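Side-chain contacts in geranyltranstransferase (Staphylococcus aureus, PDB 1RTR), which catalyses the condensation of geranyl diphosphate with isopentenyl diphosphate to farnesyl diphosphate, a step of isoprenoid biosynthesis: residues L54-T59 and K279-I284; S207-M212 and R262-D267. All coordinates share one frame; numbering follows the deposited sequence.

Interaction 1. Residues L54-T59 and K279-I284; sequences LDSLNT and KHLLEI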
loop_
_atom_site.group_PDB
_atom_site.type_symbol
_atom_site.label_atom_id
_atom_site.label_comp_id
_atom_site.label_asym_id
_atom_site.label_seq_id
_atom_site.Cartn_x
_atom_site.Cartn_y
_atom_site.Cartn_z
ATOM N N LEU A 54 19.792 -13.557 4.291
ATOM C CA LEU A 54 20.831 -13.102 3.353
ATOM C C LEU A 54 22.237 -13.526 3.802
ATOM O O LEU A 54 23.065 -13.944 2.983
ATOM C CB LEU A 54 20.805 -11.582 3.209
ATOM C CG LEU A 54 19.755 -10.945 2.312
ATOM C CD1 LEU A 54 19.806 -9.433 2.481
ATOM C CD2 LEU A 54 19.939 -11.367 0.833
ATOM N N ASP A 55 22.500 -13.407 5.104
ATOM C CA ASP A 55 23.793 -13.794 5.653
ATOM C C ASP A 55 24.074 -15.294 5.492
ATOM O O ASP A 55 25.186 -15.673 5.131
ATOM C CB ASP A 55 23.923 -13.368 7.118
ATOM C CG ASP A 55 25.348 -13.485 7.619
ATOM O OD1 ASP A 55 25.622 -14.357 8.476
ATOM O OD2 ASP A 55 26.271 -12.762 7.184
ATOM N N SER A 56 23.059 -16.130 5.742
ATOM C CA SER A 56 23.151 -17.571 5.510
ATOM C C SER A 56 23.443 -17.874 4.067
ATOM O O SER A 56 24.030 -18.912 3.748
ATOM C CB SER A 56 21.842 -18.276 5.861
ATOM O OG SER A 56 21.340 -17.849 7.105
ATOM N N LEU A 57 22.992 -16.996 3.183
ATOM C CA LEU A 57 23.158 -17.221 1.757
ATOM C C LEU A 57 24.418 -16.542 1.194
ATOM O O LEU A 57 24.525 -16.329 -0.020
ATOM C CB LEU A 57 21.897 -16.775 1.018
ATOM C CG LEU A 57 20.738 -17.736 0.679
ATOM C CD1 LEU A 57 20.720 -19.067 1.461
ATOM C CD2 LEU A 57 19.410 -16.979 0.821
ATOM N N ASN A 58 25.369 -16.210 2.075
ATOM C CA ASN A 58 26.677 -15.682 1.667
ATOM C C ASN A 58 26.609 -14.296 1.008
ATOM O O ASN A 58 27.462 -13.937 0.194
ATOM C CB ASN A 58 27.403 -16.671 0.735
ATOM C CG ASN A 58 27.638 -18.029 1.380
ATOM O OD1 ASN A 58 27.743 -18.150 2.604
ATOM N ND2 ASN A 58 27.717 -19.063 0.548
ATOM N N THR A 59 25.595 -13.522 1.368
ATOM C CA THR A 59 25.332 -12.271 0.690
ATOM C C THR A 59 25.418 -11.149 1.697
ATOM O O THR A 59 25.076 -11.332 2.869
ATOM C CB THR A 59 23.951 -12.342 0.029
ATOM O OG1 THR A 59 23.988 -13.335 -1.003
ATOM C CG2 THR A 59 23.630 -11.070 -0.742
ATOM N N LYS A 279 23.214 -22.098 10.425
ATOM C CA LYS A 279 23.192 -21.973 11.882
ATOM C C LYS A 279 22.212 -20.891 12.357
ATOM O O LYS A 279 21.534 -21.071 13.373
ATOM C CB LYS A 279 24.628 -21.819 12.442
ATOM C CG LYS A 279 24.885 -20.709 13.489
ATOM C CD LYS A 279 26.123 -19.853 13.109
ATOM C CE LYS A 279 25.770 -18.662 12.174
ATOM N NZ LYS A 279 26.537 -18.639 10.872
ATOM N N HIS A 280 22.102 -19.799 11.597
ATOM C CA HIS A 280 21.221 -18.678 11.953
ATOM C C HIS A 280 19.734 -19.019 11.840
ATOM O O HIS A 280 18.944 -18.748 12.755
ATOM C CB HIS A 280 21.528 -17.461 11.076
ATOM C CG HIS A 280 22.696 -16.652 11.546
ATOM N ND1 HIS A 280 23.006 -16.493 12.882
ATOM C CD2 HIS A 280 23.636 -15.963 10.856
ATOM C CE1 HIS A 280 24.087 -15.743 12.993
ATOM N NE2 HIS A 280 24.489 -15.409 11.778
ATOM N N LEU A 281 19.368 -19.585 10.693
ATOM C CA LEU A 281 18.011 -20.034 10.438
ATOM C C LEU A 281 17.605 -21.057 11.508
ATOM O O LEU A 281 16.576 -20.895 12.178
ATOM C CB LEU A 281 17.913 -20.625 9.027
ATOM C CG LEU A 281 17.584 -19.738 7.812
ATOM C CD1 LEU A 281 17.770 -18.242 8.056
ATOM C CD2 LEU A 281 18.390 -20.177 6.613
ATOM N N LEU A 282 18.452 -22.074 11.691
ATOM C CA LEU A 282 18.267 -23.107 12.706
ATOM C C LEU A 282 18.121 -22.505 14.090
ATOM O O LEU A 282 17.331 -22.991 14.896
ATOM C CB LEU A 282 19.428 -24.109 12.667
ATOM C CG LEU A 282 19.350 -25.500 13.319
ATOM C CD1 LEU A 282 20.052 -25.510 14.684
ATOM C CD2 LEU A 282 17.916 -26.044 13.449
ATOM N N GLU A 283 18.862 -21.436 14.360
ATOM C CA GLU A 283 18.750 -20.745 15.644
ATOM C C GLU A 283 17.390 -20.066 15.826
ATOM O O GLU A 283 16.866 -20.026 16.939
ATOM C CB GLU A 283 19.876 -19.727 15.807
ATOM C CG GLU A 283 20.657 -19.827 17.112
ATOM C CD GLU A 283 22.080 -19.306 16.966
ATOM O OE1 GLU A 283 23.040 -20.084 17.211
ATOM O OE2 GLU A 283 22.238 -18.114 16.592
ATOM N N ILE A 284 16.827 -19.532 14.738
ATOM C CA ILE A 284 15.505 -18.900 14.788
ATOM C C ILE A 284 14.404 -19.936 15.028
ATOM O O ILE A 284 13.476 -19.682 15.799
ATOM C CB ILE A 284 15.233 -18.031 13.521
ATOM C CG1 ILE A 284 15.814 -16.633 13.707
ATOM C CG2 ILE A 284 13.729 -17.907 13.206
ATOM C CD1 ILE A 284 16.562 -16.152 12.499
#
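Two different first torsions bring Asp55 and His280 together: Asp55 swings its CG away from its own backbone N (chi1 -168°), while His280 keeps CG beside the N and turns it from the carbonyl carbon (chi1 -82°). The carboxylate then reaches the rim of the imidazole, where Asp55 OD1 lies in the ring plane, 3.5 Å from His280 CD2 and 3.6 Å from His280 NE2. The two planes are inclined by 47°, and neither of these approaches is a hydrogen bond. Asp55 OD1 and His280 NE2 instead find their partners on Thr2, the first modelled residue, whose N gives a bond to the first and whose O takes one from the second, so the backbone of Thr2, at the N-terminal end, pairs with both groups. Over one face of the imidazole lies Lys279 CE, 3.4 Å above the ring centre, from the preceding residue of the same helix.

In the all-helical fold of the polyprenyl synthetases, this is where the end of helix 45-56 meets the start of the last helix, 279-289. The earlier helix finishes in a Schellman motif, with Asn58 at positive phi, Thr59 N bonded to Leu54 O at 3.0 Å and Asn58 N to Asp55 O at 3.1 Å. Asn58 ND2 is hydrogen-bonded to Gln275 O, in the connection that leads into the last helix.

One residue further along, Ser56 meets the branched end of Leu281. Ser56 OG sits before both methyls, 3.7 Å from Leu281 CD1 and 3.8 Å from Leu281 CD2, and its hydrogen bond runs back to Leu52 O one turn earlier. That internal bond lets a buried hydroxyl rest against hydrocarbon at little apparent polar cost, while Leu281 also packs on Leu203 of helix 197-227.

Interaction 2. Residues S207-M212 and R262-D267; sequences SYHLGM and RDAAVD
His209, pressed against the methyl of Ala264, has its ND1 held by a hydrogen bond to ND1 of His261, the residue just before segment 262-267. With CG turned from its carbonyl carbon (chi1 -67°), the imidazole stands between the two helices and presents a face to the partner. Ala264 CB sits almost exactly over that face, 3.4 Å from the ring centroid and only 5° off the normal, a clear CH-pi contact; its nearest ring atom, His209 CD2, is 3.5 Å away. Behind the ring, Tyr208 CD1 lies 3.7 Å above the other face, so the imidazole is sandwiched between a methyl and an aromatic edge carbon.

Nearer the backbones, His209 CB rests 4.1 Å from Ala265 CB and 3.9 Å from Ala265 N. Ala264 and Ala265 are consistent with the close approach of helices 197-227 and 245-270, nearly antiparallel, their local axes 8.2 Å apart at 152°. This is plain helix-helix packing within the helical bundle, partly buried, with Leu210 turning beyond it to Ile284 and Phe288 of helix 279-289.

The charged side of segment 262-267 faces elsewhere: Arg262 NE forms a salt bridge with Asp263 OD2 at 3.1 Å, the acceptor lying in the guanidinium plane, while Arg262 NH2 makes a second salt bridge, to Asp286 of helix 279-289, and the group has a cation-pi contact with Tyr289.

A bond between two ND1 atoms needs a proton on one of them, the other accepting; the link to His261 would then help hold the His209 ring in the rotation that turns a face to the Ala264 methyl.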
loop_
_atom_site.group_PDB
_atom_site.type_symbol
_atom_site.label_atom_id
_atom_site.label_comp_id
_atom_site.label_asym_id
_atom_site.label_seq_id
_atom_site.Cartn_x
_atom_site.Cartn_y
_atom_site.Cartn_z
ATOM N N SER A 207 10.222 -21.616 5.491
ATOM C CA SER A 207 9.529 -20.404 5.957
ATOM C C SER A 207 8.081 -20.665 6.331
ATOM O O SER A 207 7.580 -20.125 7.325
ATOM C CB SER A 207 9.624 -19.276 4.926
ATOM O OG SER A 207 8.687 -19.464 3.881
ATOM N N TYR A 208 7.413 -21.504 5.538
ATOM C CA TYR A 208 6.048 -21.916 5.853
ATOM C C TYR A 208 5.947 -22.582 7.225
ATOM O O TYR A 208 5.119 -22.182 8.053
ATOM C CB TYR A 208 5.476 -22.844 4.776
ATOM C CG TYR A 208 4.208 -23.521 5.234
ATOM C CD1 TYR A 208 4.232 -24.837 5.718
ATOM C CD2 TYR A 208 2.986 -22.845 5.209
ATOM C CE1 TYR A 208 3.070 -25.467 6.146
ATOM C CE2 TYR A 208 1.811 -23.463 5.647
ATOM C CZ TYR A 208 1.863 -24.776 6.112
ATOM O OH TYR A 208 0.718 -25.402 6.543
ATOM N N HIS A 209 6.792 -23.583 7.473
ATOM C CA HIS A 209 6.756 -24.304 8.757
ATOM C C HIS A 209 7.151 -23.412 9.910
ATOM O O HIS A 209 6.511 -23.433 10.975
ATOM C CB HIS A 209 7.620 -25.571 8.715
ATOM C CG HIS A 209 7.085 -26.616 7.793
ATOM N ND1 HIS A 209 5.869 -27.232 7.998
ATOM C CD2 HIS A 209 7.574 -27.119 6.636
ATOM C CE1 HIS A 209 5.640 -28.084 7.012
ATOM N NE2 HIS A 209 6.659 -28.036 6.172
ATOM N N LEU A 210 8.184 -22.598 9.694
ATOM C CA LEU A 210 8.593 -21.627 10.708
ATOM C C LEU A 210 7.417 -20.724 11.085
ATOM O O LEU A 210 7.213 -20.425 12.262
ATOM C CB LEU A 210 9.777 -20.793 10.220
ATOM C CG LEU A 210 10.293 -19.734 11.196
ATOM C CD1 LEU A 210 11.045 -20.423 12.329
ATOM C CD2 LEU A 210 11.186 -18.733 10.472
ATOM N N GLY A 211 6.641 -20.316 10.080
ATOM C CA GLY A 211 5.484 -19.465 10.293
ATOM C C GLY A 211 4.386 -20.099 11.118
ATOM O O GLY A 211 3.818 -19.452 12.003
ATOM N N MET A 212 4.076 -21.359 10.828
ATOM C CA MET A 212 3.065 -22.087 11.595
ATOM C C MET A 212 3.500 -22.302 13.055
ATOM O O MET A 212 2.669 -22.244 13.959
ATOM C CB MET A 212 2.679 -23.402 10.903
ATOM C CG MET A 212 2.134 -23.233 9.451
ATOM S SD MET A 212 0.755 -22.003 9.189
ATOM C CE MET A 212 -0.460 -22.631 10.271
ATOM N N ARG A 262 8.333 -27.693 13.786
ATOM C CA ARG A 262 9.730 -27.644 14.227
ATOM C C ARG A 262 10.545 -28.647 13.427
ATOM O O ARG A 262 11.558 -28.295 12.842
ATOM C CB ARG A 262 9.813 -27.951 15.733
ATOM C CG ARG A 262 11.201 -27.879 16.400
ATOM C CD ARG A 262 12.250 -28.811 15.797
ATOM N NE ARG A 262 12.728 -29.868 16.697
ATOM C CZ ARG A 262 13.615 -29.691 17.671
ATOM N NH1 ARG A 262 13.996 -30.723 18.401
ATOM N NH2 ARG A 262 14.123 -28.487 17.919
ATOM N N ASP A 263 10.074 -29.888 13.367
ATOM C CA ASP A 263 10.818 -30.953 12.714
ATOM C C ASP A 263 10.907 -30.759 11.220
ATOM O O ASP A 263 11.932 -31.050 10.619
ATOM C CB ASP A 263 10.208 -32.324 13.035
ATOM C CG ASP A 263 10.498 -32.774 14.451
ATOM O OD1 ASP A 263 9.932 -33.804 14.877
ATOM O OD2 ASP A 263 11.275 -32.158 15.221
ATOM N N ALA A 264 9.827 -30.278 10.615
ATOM C CA ALA A 264 9.791 -30.069 9.164
ATOM C C ALA A 264 10.655 -28.871 8.756
ATOM O O ALA A 264 11.279 -28.890 7.698
ATOM C CB ALA A 264 8.350 -29.914 8.669
ATOM N N ALA A 265 10.697 -27.852 9.616
ATOM C CA ALA A 265 11.584 -26.703 9.439
ATOM C C ALA A 265 13.036 -27.162 9.464
ATOM O O ALA A 265 13.750 -27.007 8.461
ATOM C CB ALA A 265 11.338 -25.655 10.515
ATOM N N VAL A 266 13.445 -27.741 10.604
ATOM C CA VAL A 266 14.788 -28.309 10.814
ATOM C C VAL A 266 15.164 -29.289 9.701
ATOM O O VAL A 266 16.292 -29.276 9.215
ATOM C CB VAL A 266 14.909 -28.991 12.214
ATOM C CG1 VAL A 266 16.233 -29.748 12.378
ATOM C CG2 VAL A 266 14.771 -27.974 13.317
ATOM N N ASP A 267 14.212 -30.118 9.288
ATOM C CA ASP A 267 14.420 -31.045 8.182
ATOM C C ASP A 267 14.850 -30.257 6.965
ATOM O O ASP A 267 15.885 -30.534 6.387
ATOM C CB ASP A 267 13.136 -31.832 7.887
ATOM C CG ASP A 267 13.391 -33.119 7.123
ATOM O OD1 ASP A 267 12.412 -33.777 6.703
ATOM O OD2 ASP A 267 14.533 -33.559 6.901
#

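In the fold
Helix 279-289 is the common element. Segment 279-284 supplies one side of interaction 1, and Leu282 and Ile284 of the same segment, which do not touch 54-59, reach the two helices of interaction 2: Leu282 CD2 lies 3.7 Å from Val266 CG2, and Ile284 CG2 lies 3.8 Å from Leu210 CD1. The two contacts are joined by this packing at the side of the bundle, their centres about 15 Å apart and about 17 and 15 Å from the centre of the chain. Helices 245-270 and 279-289 follow each other in sequence. Neither contact contains a substrate ligand, but helix 197-227 carries, further toward its C-terminal end, the second aspartate-rich motif, which in this family binds diphosphate through magnesium.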